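PDB 4RK6: glucose-resistance amylase regulator from Weissella paramesenteroides ATCC 33313, which binds glucose in a periplasmic-binding-protein-like domain and probably acts as a DNA-binding transcriptional regulator of the LacI family. Local coordinates for residues Val222-Leu227 with Val240-Pro245; Thr107-Glu112 with Ile267-Thr272; Ala197-Gln202 with Leu227-Ile232; Lys236-Lys241 with Arg277-Asn282. All coordinates share one frame; numbering follows the deposited sequence. Where two conformers were deposited one is given.

Interaction 1. Residues Val222-Leu227 with Val240-Pro245; sequences VTIDGL and VKQDFP. With GLC (alpha-D-glucopyranose), chain C.
Asp225 sets its carboxylate alongside the amide of Gln242, the two pointing the same way with their planes 41° apart, and Gln242 NE2 donates to Asp225 OD1 over 3.0 Å. This pairing lies where a beta-alpha-beta unit of the LacI-type, periplasmic-binding-protein-like fold opens into the glucose pocket. The parallel strands 220-223 and 238-241 bring it about: Val240 N bonds to Thr223 O, Asp225 N reaches Val240 O at 2.8 Å, and Gln242 N then meets Asp225 O from above the carbonyl plane.

The polar side chains then turn to the sugar. With CG of Asp225 opposite its own carbonyl carbon (chi1 -77°), the carboxylate receives two hydroxyls of glucose, O4 at 2.5 Å from OD1 and O6 at 2.6 Å from OD2. Gln242 OE1 is held by Ser108, which helps fix the amide's rotation and direct NE2 at the sugar. Phe244, the first residue of helix 244-257, turns the edge of its ring to Asp225 OD1 and Leu227 CD2, the latter 4.0 Å from Phe244 CD2, while CB of Gln242 lies over one ring face. The other N-H of Gln242 NE2 runs almost straight, at 175°, to O3 of glucose 3.0 Å away.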
# COMPACT_ATOMS: atom_id res chain seq x y z
N VAL A 222 4.75 -15.47 13.25
CA VAL A 222 5.73 -15.18 12.20
C VAL A 222 4.96 -14.90 10.91
O VAL A 222 4.04 -15.65 10.56
CB VAL A 222 6.74 -16.33 11.96
CG1 VAL A 222 7.69 -15.96 10.83
CG2 VAL A 222 7.52 -16.65 13.22
N THR A 223 5.31 -13.82 10.22
CA THR A 223 4.66 -13.51 8.94
C THR A 223 5.56 -13.77 7.74
O THR A 223 6.77 -13.89 7.88
CB THR A 223 4.18 -12.04 8.81
OG1 THR A 223 5.29 -11.19 8.52
CG2 THR A 223 3.49 -11.58 10.04
N ILE A 224 4.94 -13.86 6.57
CA ILE A 224 5.65 -13.94 5.31
C ILE A 224 5.46 -12.66 4.53
O ILE A 224 4.33 -12.23 4.32
CB ILE A 224 5.15 -15.12 4.46
CG1 ILE A 224 5.54 -16.42 5.16
CG2 ILE A 224 5.76 -15.02 3.05
CD1 ILE A 224 4.85 -17.65 4.61
N ASP A 225 6.59 -12.04 4.16
CA ASP A 225 6.75 -10.94 3.21
C ASP A 225 7.77 -9.93 3.76
O ASP A 225 8.69 -9.53 3.06
CB ASP A 225 5.46 -10.19 2.84
CG ASP A 225 4.59 -10.94 1.85
OD1 ASP A 225 5.04 -11.99 1.34
OD2 ASP A 225 3.44 -10.51 1.64
N GLY A 226 7.56 -9.48 4.99
CA GLY A 226 8.50 -8.59 5.65
C GLY A 226 8.46 -7.15 5.19
O GLY A 226 9.49 -6.47 5.24
N LEU A 227 7.30 -6.69 4.75
CA LEU A 227 7.11 -5.29 4.35
C LEU A 227 6.88 -4.37 5.57
O LEU A 227 7.00 -4.82 6.73
CB LEU A 227 6.01 -5.19 3.30
CG LEU A 227 6.33 -5.92 1.98
CD1 LEU A 227 5.08 -6.02 1.13
CD2 LEU A 227 7.46 -5.23 1.23
N VAL A 240 9.59 -13.62 7.53
CA VAL A 240 10.43 -13.99 6.38
C VAL A 240 10.34 -12.87 5.37
O VAL A 240 9.30 -12.64 4.72
CB VAL A 240 10.07 -15.35 5.73
CG1 VAL A 240 10.83 -15.56 4.41
CG2 VAL A 240 10.38 -16.47 6.70
N LYS A 241 11.44 -12.16 5.22
CA LYS A 241 11.49 -11.05 4.29
C LYS A 241 11.83 -11.53 2.88
O LYS A 241 12.89 -12.12 2.67
CB LYS A 241 12.53 -10.03 4.71
CG LYS A 241 12.41 -8.73 3.91
CD LYS A 241 13.36 -7.68 4.45
CE LYS A 241 12.86 -6.27 4.23
NZ LYS A 241 12.78 -5.95 2.79
N GLN A 242 10.94 -11.27 1.95
CA GLN A 242 11.22 -11.52 0.52
C GLN A 242 11.92 -10.31 -0.07
O GLN A 242 11.65 -9.16 0.30
CB GLN A 242 9.94 -11.77 -0.26
CG GLN A 242 9.12 -12.92 0.28
CD GLN A 242 8.17 -13.47 -0.78
OE1 GLN A 242 8.59 -13.85 -1.86
NE2 GLN A 242 6.88 -13.44 -0.49
N ASP A 243 12.82 -10.56 -1.01
CA ASP A 243 13.48 -9.49 -1.69
C ASP A 243 12.72 -9.13 -2.97
O ASP A 243 13.12 -9.51 -4.07
CB ASP A 243 14.95 -9.90 -1.96
CG ASP A 243 15.85 -8.71 -2.32
OD1 ASP A 243 15.33 -7.62 -2.62
OD2 ASP A 243 17.08 -8.91 -2.28
N PHE A 244 11.60 -8.42 -2.81
CA PHE A 244 10.72 -8.15 -3.95
C PHE A 244 11.40 -7.32 -5.04
O PHE A 244 11.23 -7.58 -6.22
CB PHE A 244 9.40 -7.48 -3.53
CG PHE A 244 8.51 -8.38 -2.72
CD1 PHE A 244 7.98 -9.54 -3.29
CD2 PHE A 244 8.21 -8.09 -1.39
CE1 PHE A 244 7.17 -10.38 -2.54
CE2 PHE A 244 7.41 -8.94 -0.64
CZ PHE A 244 6.88 -10.08 -1.23
N PRO A 245 12.18 -6.31 -4.64
CA PRO A 245 12.83 -5.57 -5.72
C PRO A 245 13.81 -6.46 -6.49
O PRO A 245 13.86 -6.30 -7.72
CB PRO A 245 13.55 -4.41 -5.00
CG PRO A 245 12.85 -4.30 -3.67
CD PRO A 245 12.44 -5.71 -3.32
C1 GLC C . 1.26 -13.28 -3.32
C2 GLC C . 2.73 -13.64 -3.55
C3 GLC C . 3.41 -14.18 -2.31
C4 GLC C . 3.08 -13.28 -1.11
C5 GLC C . 1.56 -13.28 -0.92
C6 GLC C . 1.13 -12.39 0.24
O1 GLC C . 0.54 -14.45 -3.42
O2 GLC C . 2.85 -14.64 -4.56
O3 GLC C . 4.80 -14.16 -2.59
O4 GLC C . 3.77 -13.72 0.02
O5 GLC C . 0.93 -12.75 -2.05
O6 GLC C . 1.50 -11.06 0.02
O HOH W 1 10.03 -7.36 1.73

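Interaction 2. Residues Thr107-Glu112 with Ile267-Thr272; sequences TSNEFE and IIYIPT
Thr107 and Tyr269 are paired on neighbouring parallel strands, 104-108 and 267-275, of this periplasmic-binding-protein-like fold. Backbone bonds set the register: Thr107 N donates to Ile268 O at 3.0 Å, and Ile270 N returns a bond to Thr107 O at 2.8 Å. The same carbonyl of Thr107 also takes a CA-H...O contact from Tyr269.

Packing centres on the Tyr269 ring. Asn109 sends ND2 over the middle of one face, 3.4 Å above the plane, with amide and ring planes 49° apart; Ile267 CG2 covers the opposite face nearer the rim. The methyl CG2 of Thr107 runs beside the ring, 3.8 Å from Tyr269 CE1. Ser108 and Thr272 meet through CG2 of Thr272, while Ser108 OG is engaged by Gln242 of the sugar pocket.

Capping divides the amide of Asn109 between two tasks. Its CG stands anti to the backbone N (chi1 -172°), and OD1 caps helix 110-123 by accepting from Glu112 N, which leaves ND2 directed at the tyrosine.

Waters complete the join between the two segments. One links Ser108 OG to Pro271 O and another Glu112 OE1 to Thr272 N; a third accepts from Asn109 N at 2.9 Å and donates to Ile270 O at 2.6 Å.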
# COMPACT_ATOMS: atom_id res chain seq x y z
N THR A 107 11.13 -16.15 -8.31
CA THR A 107 10.35 -16.31 -7.08
C THR A 107 11.24 -16.62 -5.89
O THR A 107 12.36 -17.15 -6.03
CB THR A 107 9.28 -17.43 -7.26
OG1 THR A 107 8.45 -17.55 -6.09
CG2 THR A 107 9.93 -18.79 -7.52
N SER A 108 10.75 -16.29 -4.70
CA SER A 108 11.31 -16.88 -3.49
C SER A 108 10.96 -18.36 -3.52
O SER A 108 9.91 -18.74 -4.06
CB SER A 108 10.72 -16.21 -2.23
OG SER A 108 11.00 -14.80 -2.21
N ASN A 109 11.79 -19.18 -2.91
CA ASN A 109 11.50 -20.60 -2.81
C ASN A 109 10.49 -20.89 -1.71
O ASN A 109 10.81 -20.78 -0.53
CB ASN A 109 12.78 -21.40 -2.58
CG ASN A 109 12.56 -22.91 -2.67
OD1 ASN A 109 11.87 -23.53 -1.86
ND2 ASN A 109 13.20 -23.53 -3.66
N GLU A 110 9.29 -21.27 -2.11
CA GLU A 110 8.17 -21.38 -1.17
C GLU A 110 8.39 -22.44 -0.09
O GLU A 110 8.13 -22.18 1.08
CB GLU A 110 6.85 -21.62 -1.91
CG GLU A 110 6.28 -20.39 -2.59
CD GLU A 110 5.48 -19.50 -1.65
OE1 GLU A 110 5.22 -19.89 -0.48
OE2 GLU A 110 5.08 -18.42 -2.10
N PHE A 111 8.90 -23.62 -0.44
CA PHE A 111 9.10 -24.61 0.59
C PHE A 111 10.20 -24.19 1.56
O PHE A 111 10.08 -24.42 2.76
CB PHE A 111 9.39 -26.00 0.03
CG PHE A 111 9.53 -27.03 1.10
CD1 PHE A 111 8.41 -27.55 1.74
CD2 PHE A 111 10.79 -27.41 1.55
CE1 PHE A 111 8.53 -28.44 2.78
CE2 PHE A 111 10.92 -28.32 2.58
CZ PHE A 111 9.79 -28.83 3.20
N GLU A 112 11.28 -23.61 1.05
CA GLU A 112 12.36 -23.15 1.92
C GLU A 112 11.86 -22.09 2.90
O GLU A 112 12.24 -22.12 4.09
CB GLU A 112 13.50 -22.59 1.10
CG GLU A 112 14.79 -22.35 1.86
CD GLU A 112 15.90 -21.83 0.97
OE1 GLU A 112 16.51 -20.79 1.31
OE2 GLU A 112 16.17 -22.44 -0.09
N ILE A 267 13.37 -21.66 -13.63
CA ILE A 267 12.90 -21.07 -12.39
C ILE A 267 14.13 -20.54 -11.66
O ILE A 267 15.08 -21.29 -11.41
CB ILE A 267 12.18 -22.10 -11.49
CG1 ILE A 267 10.93 -22.64 -12.21
CG2 ILE A 267 11.76 -21.47 -10.18
CD1 ILE A 267 10.21 -23.72 -11.44
N ILE A 268 14.12 -19.25 -11.33
CA ILE A 268 15.22 -18.65 -10.57
C ILE A 268 14.68 -18.33 -9.17
O ILE A 268 13.66 -17.64 -9.06
CB ILE A 268 15.75 -17.40 -11.25
CG1 ILE A 268 16.34 -17.78 -12.62
CG2 ILE A 268 16.81 -16.74 -10.39
CD1 ILE A 268 16.56 -16.60 -13.53
N TYR A 269 15.34 -18.87 -8.16
CA TYR A 269 14.94 -18.66 -6.77
C TYR A 269 15.77 -17.53 -6.20
O TYR A 269 17.00 -17.52 -6.34
CB TYR A 269 15.10 -19.93 -5.94
CG TYR A 269 14.14 -21.03 -6.33
CD1 TYR A 269 12.78 -20.87 -6.16
CD2 TYR A 269 14.60 -22.22 -6.90
CE1 TYR A 269 11.89 -21.86 -6.53
CE2 TYR A 269 13.73 -23.22 -7.26
CZ TYR A 269 12.38 -23.03 -7.08
OH TYR A 269 11.50 -24.01 -7.45
N ILE A 270 15.08 -16.59 -5.56
CA ILE A 270 15.69 -15.46 -4.91
C ILE A 270 15.71 -15.74 -3.40
O ILE A 270 14.69 -16.11 -2.81
CB ILE A 270 14.93 -14.16 -5.25
CG1 ILE A 270 14.81 -13.98 -6.78
CG2 ILE A 270 15.58 -12.94 -4.59
CD1 ILE A 270 16.12 -13.88 -7.54
N PRO A 271 16.89 -15.61 -2.77
CA PRO A 271 17.01 -15.92 -1.35
C PRO A 271 16.12 -15.05 -0.47
O PRO A 271 15.82 -13.92 -0.84
CB PRO A 271 18.47 -15.57 -1.02
CG PRO A 271 19.16 -15.33 -2.32
CD PRO A 271 18.10 -14.93 -3.29
N THR A 272 15.75 -15.60 0.67
CA THR A 272 15.02 -14.87 1.71
C THR A 272 15.78 -15.00 3.02
O THR A 272 16.79 -15.70 3.12
CB THR A 272 13.59 -15.41 1.92
OG1 THR A 272 13.63 -16.73 2.45
CG2 THR A 272 12.84 -15.40 0.63
O HOH W 2 13.21 -13.16 -2.01
O HOH W 3 14.26 -18.45 -1.65
O HOH W 4 17.13 -18.30 1.20

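Interaction 3. Residues Ala197-Gln202 with Leu227-Ile232; sequences ADMVGQ and LQQTEI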
# COMPACT_ATOMS: atom_id res chain seq x y z
N ALA A 197 0.60 -13.46 5.10
CA ALA A 197 1.00 -12.11 4.70
C ALA A 197 1.10 -11.24 5.91
O ALA A 197 0.53 -11.55 6.96
CB ALA A 197 0.02 -11.53 3.70
N ASP A 198 1.87 -10.16 5.82
CA ASP A 198 2.08 -9.28 6.97
C ASP A 198 0.77 -8.78 7.63
O ASP A 198 0.67 -8.75 8.87
CB ASP A 198 2.93 -8.07 6.61
CG ASP A 198 4.29 -8.45 6.04
OD1 ASP A 198 4.88 -9.50 6.43
OD2 ASP A 198 4.76 -7.67 5.19
N MSE A 199 -0.21 -8.40 6.82
CA MSE A 199 -1.48 -7.83 7.33
C MSE A 199 -2.23 -8.87 8.13
O MSE A 199 -2.91 -8.54 9.08
CB MSE A 199 -2.34 -7.26 6.20
CG MSE A 199 -1.95 -5.83 5.90
SE MSE A 199 -2.57 -4.73 7.42
CE MSE A 199 -2.31 -3.08 6.39
N VAL A 200 -2.09 -10.15 7.78
CA VAL A 200 -2.71 -11.22 8.56
C VAL A 200 -2.14 -11.16 9.98
O VAL A 200 -2.87 -11.27 10.97
CB VAL A 200 -2.48 -12.60 7.93
CG1 VAL A 200 -3.03 -13.72 8.82
CG2 VAL A 200 -3.08 -12.66 6.54
N GLY A 201 -0.82 -11.00 10.09
CA GLY A 201 -0.15 -10.87 11.37
C GLY A 201 -0.63 -9.67 12.17
O GLY A 201 -0.83 -9.75 13.38
N GLN A 202 -0.84 -8.55 11.48
CA GLN A 202 -1.37 -7.37 12.15
C GLN A 202 -2.79 -7.64 12.71
O GLN A 202 -3.15 -7.15 13.80
CB GLN A 202 -1.35 -6.20 11.20
CG GLN A 202 -1.89 -4.92 11.78
CD GLN A 202 -0.97 -4.32 12.82
OE1 GLN A 202 0.01 -3.64 12.47
NE2 GLN A 202 -1.27 -4.57 14.09
N LEU A 227 7.30 -6.69 4.75
CA LEU A 227 7.11 -5.29 4.35
C LEU A 227 6.88 -4.37 5.57
O LEU A 227 7.00 -4.82 6.73
CB LEU A 227 6.01 -5.19 3.30
CG LEU A 227 6.33 -5.92 1.98
CD1 LEU A 227 5.08 -6.02 1.13
CD2 LEU A 227 7.46 -5.23 1.23
N GLN A 228 6.60 -3.09 5.31
CA GLN A 228 6.57 -2.07 6.36
C GLN A 228 5.64 -2.37 7.55
O GLN A 228 5.96 -2.02 8.67
CB GLN A 228 6.19 -0.71 5.77
CG GLN A 228 6.18 0.42 6.79
CD GLN A 228 5.70 1.74 6.22
OE1 GLN A 228 4.78 1.78 5.39
NE2 GLN A 228 6.30 2.83 6.68
N GLN A 229 4.51 -3.01 7.31
CA GLN A 229 3.61 -3.35 8.43
C GLN A 229 4.31 -4.11 9.56
O GLN A 229 3.96 -3.94 10.75
CB GLN A 229 2.37 -4.10 7.94
CG GLN A 229 1.17 -3.94 8.83
CD GLN A 229 0.59 -2.52 8.78
OE1 GLN A 229 0.60 -1.86 7.73
NE2 GLN A 229 0.10 -2.06 9.90
N THR A 230 5.30 -4.94 9.23
CA THR A 230 6.01 -5.70 10.26
C THR A 230 6.85 -4.83 11.20
O THR A 230 7.10 -5.20 12.33
CB THR A 230 6.91 -6.81 9.67
OG1 THR A 230 8.00 -6.24 8.93
CG2 THR A 230 6.10 -7.73 8.80
N GLU A 231 7.25 -3.66 10.71
CA GLU A 231 8.03 -2.67 11.47
C GLU A 231 7.16 -1.70 12.27
O GLU A 231 7.61 -1.14 13.27
CB GLU A 231 8.89 -1.85 10.50
CG GLU A 231 9.82 -2.66 9.59
CD GLU A 231 10.23 -1.91 8.33
OE1 GLU A 231 10.07 -0.67 8.25
OE2 GLU A 231 10.72 -2.56 7.39
N ILE A 232 5.94 -1.47 11.81
CA ILE A 232 5.04 -0.51 12.50
C ILE A 232 4.10 -1.22 13.48
O ILE A 232 3.53 -0.59 14.36
CB ILE A 232 4.29 0.45 11.55
CG1 ILE A 232 3.20 -0.24 10.76
CG2 ILE A 232 5.24 1.13 10.58
CD1 ILE A 232 2.52 0.67 9.76
O HOH W 5 3.66 -4.95 5.21
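The start of helix 198-210 meets the short helix 229-232 here, and Asp198, in the first turn of the longer helix, carries much of the contact. Its OD2 accepts from Leu227 N at 2.8 Å, on the syn side but 29° out of the carboxylate plane, and also accepts a hydrogen bond from a water that itself accepts from Gln229 N. Asp198 OD1 passes 3.2 Å from the methyl CG2 of Thr230 and is gripped by Thr223 OG1 and Gly226 N, so the buried carboxylate has partners at both oxygens. In the periplasmic-binding-protein-like fold these helices follow the strand ends that border the sugar site; Ala197, just before Asp198, touches the glucose.

A turn further along, Gln229 NE2 donates to Gln202 OE1 at 3.0 Å, nearly straight at 174°, with the two amide planes close to perpendicular. Both glutamine chains bend at chi2, and the side chains cross at about a right angle. Gln229 also bonds to Gln229 of the second subunit, placing this pair at the dimer interface. CE of Met199, a selenomethionine, lies 3.4 Å from Gln229 OE1. Thr230 OG1 donates to Leu227 O at 2.8 Å, nearly in line with the carbonyl, which also accepts from Thr230 N.

Interaction 4. Residues Lys236-Lys241 with Arg277-Asn282; sequences KLTTVK and RDSVLN
Ser279 OG accepts from Thr238 N at 2.9 Å and is also hydrogen-bonded to Ile221 O, so one hydroxyl bridges two neighbouring strands. Its chi1 of 66° tucks OG between the residue's own backbone N and carbonyl carbon. A second bond uses the side chain of Thr238, whose OG1 accepts from Arg277 N at 2.9 Å. Together the two side-chain oxygens tie the entry to strand 238-241 to the segment that follows strand 267-275 in the periplasmic-binding-protein-like fold, with the side chain of Thr239 about 9 Å from the glucose.

Arg277 reaches across from the loop with its chain extended from CG to NE. Its aliphatic part packs on Lys236, with Arg277 CD 3.8 Å from Lys236 CB, and Arg277 NH1 donates to Leu237 O at 3.1 Å, with the acceptor tilted 19° from the guanidinium plane. NH1 also bonds to Thr230 of the short helix 229-232. Asp278 N meets Lys236 O at 3.0 Å, and a water joins Asp278 OD2 to Lys236 N. Thr238 CB packs on Val280 CG2 at 3.9 Å.

Although the segment 277-282 has no regular secondary structure, the backbone of 236-238 is met by Ser279 OG, the Arg277 guanidinium and the Asp278 backbone N, so directional bonds as well as packing hold the loop.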
# COMPACT_ATOMS: atom_id res chain seq x y z
N LYS A 236 6.75 -5.54 17.12
CA LYS A 236 7.29 -5.70 15.77
C LYS A 236 7.27 -7.18 15.41
O LYS A 236 7.57 -8.05 16.24
CB LYS A 236 8.71 -5.14 15.67
CG LYS A 236 8.80 -3.61 15.77
CD LYS A 236 10.25 -3.15 15.86
CE LYS A 236 10.39 -1.64 15.75
NZ LYS A 236 10.38 -1.12 14.35
N LEU A 237 6.92 -7.47 14.16
CA LEU A 237 6.70 -8.84 13.72
C LEU A 237 7.95 -9.50 13.17
O LEU A 237 8.61 -8.98 12.27
CB LEU A 237 5.59 -8.90 12.67
CG LEU A 237 4.19 -8.71 13.22
CD1 LEU A 237 3.25 -8.18 12.14
CD2 LEU A 237 3.67 -10.03 13.83
N THR A 238 8.24 -10.66 13.74
CA THR A 238 9.20 -11.61 13.17
C THR A 238 8.64 -12.04 11.82
O THR A 238 7.41 -12.27 11.67
CB THR A 238 9.38 -12.78 14.14
OG1 THR A 238 9.99 -12.26 15.34
CG2 THR A 238 10.28 -13.87 13.56
N THR A 239 9.50 -12.09 10.81
CA THR A 239 9.02 -12.22 9.45
C THR A 239 10.06 -12.89 8.53
O THR A 239 11.28 -12.74 8.75
CB THR A 239 8.62 -10.83 8.90
OG1 THR A 239 7.92 -10.97 7.67
CG2 THR A 239 9.84 -9.90 8.70
N VAL A 240 9.59 -13.62 7.53
CA VAL A 240 10.43 -13.99 6.38
C VAL A 240 10.34 -12.87 5.37
O VAL A 240 9.30 -12.64 4.72
CB VAL A 240 10.07 -15.35 5.73
CG1 VAL A 240 10.83 -15.56 4.41
CG2 VAL A 240 10.38 -16.47 6.70
N LYS A 241 11.44 -12.16 5.22
CA LYS A 241 11.49 -11.05 4.29
C LYS A 241 11.83 -11.53 2.88
O LYS A 241 12.89 -12.12 2.67
CB LYS A 241 12.53 -10.03 4.71
CG LYS A 241 12.41 -8.73 3.91
CD LYS A 241 13.36 -7.68 4.45
CE LYS A 241 12.86 -6.27 4.23
NZ LYS A 241 12.78 -5.95 2.79
N ARG A 277 12.26 -10.46 15.30
CA ARG A 277 11.89 -9.22 15.98
C ARG A 277 11.25 -9.58 17.34
O ARG A 277 11.90 -10.25 18.11
CB ARG A 277 11.00 -8.35 15.09
CG ARG A 277 11.67 -8.00 13.78
CD ARG A 277 11.15 -6.70 13.23
NE ARG A 277 11.83 -6.27 12.01
CZ ARG A 277 11.30 -6.34 10.80
NH1 ARG A 277 10.11 -6.88 10.61
NH2 ARG A 277 11.98 -5.86 9.77
N ASP A 278 10.02 -9.17 17.61
CA ASP A 278 9.48 -9.20 18.98
C ASP A 278 8.21 -10.04 19.16
O ASP A 278 7.59 -10.00 20.22
CB ASP A 278 9.24 -7.76 19.45
CG ASP A 278 10.52 -6.97 19.54
OD1 ASP A 278 11.54 -7.52 19.98
OD2 ASP A 278 10.53 -5.79 19.16
N SER A 279 7.85 -10.84 18.17
CA SER A 279 6.56 -11.52 18.20
C SER A 279 6.62 -13.03 18.43
O SER A 279 5.62 -13.71 18.22
CB SER A 279 5.77 -11.22 16.91
OG SER A 279 6.41 -11.76 15.77
N VAL A 280 7.78 -13.55 18.86
CA VAL A 280 7.89 -14.98 19.16
C VAL A 280 8.47 -15.22 20.55
O VAL A 280 9.48 -14.66 20.92
CB VAL A 280 8.77 -15.71 18.11
CG1 VAL A 280 8.87 -17.19 18.45
CG2 VAL A 280 8.18 -15.52 16.71
N LEU A 281 7.82 -16.12 21.29
CA LEU A 281 8.25 -16.52 22.63
C LEU A 281 8.88 -17.91 22.56
O LEU A 281 8.38 -18.79 21.86
CB LEU A 281 7.03 -16.54 23.54
CG LEU A 281 7.27 -16.53 25.06
CD1 LEU A 281 7.73 -15.16 25.51
CD2 LEU A 281 6.01 -16.95 25.81
N ASN A 282 9.98 -18.09 23.29
CA ASN A 282 10.55 -19.41 23.51
C ASN A 282 9.78 -20.10 24.65
O ASN A 282 9.75 -19.59 25.77
CB ASN A 282 12.03 -19.29 23.86
CG ASN A 282 12.71 -20.65 24.00
OD1 ASN A 282 12.50 -21.35 24.97
ND2 ASN A 282 13.50 -21.04 23.01
O HOH W 6 8.32 -4.37 19.27

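In the fold
Interactions 1, 2 and 4 all reach one mixed sheet, in which strands 104-108, 267-275, 238-241 and 220-223 are successive neighbours; interaction 3 adds helices 198-210 and 229-232 beside it. Interaction 1 takes the middle position, its centre about 9 Å from that of interaction 3 and about 12 Å from those of interactions 2 and 4, whereas the centres of interactions 2 and 4 lie about 21 Å apart. Along the chain, 107-112 comes first and its partner 267-272 returns after interactions 1 and 3 have closed; 277-282 follows last. Ser108 ties the pocket residue Gln242 to interaction 2, while Thr223, beside pocket residues Ile224 and Asp225, bonds to Asp198 of interaction 3, whose helices reach the second subunit, and Thr239 of interaction 4.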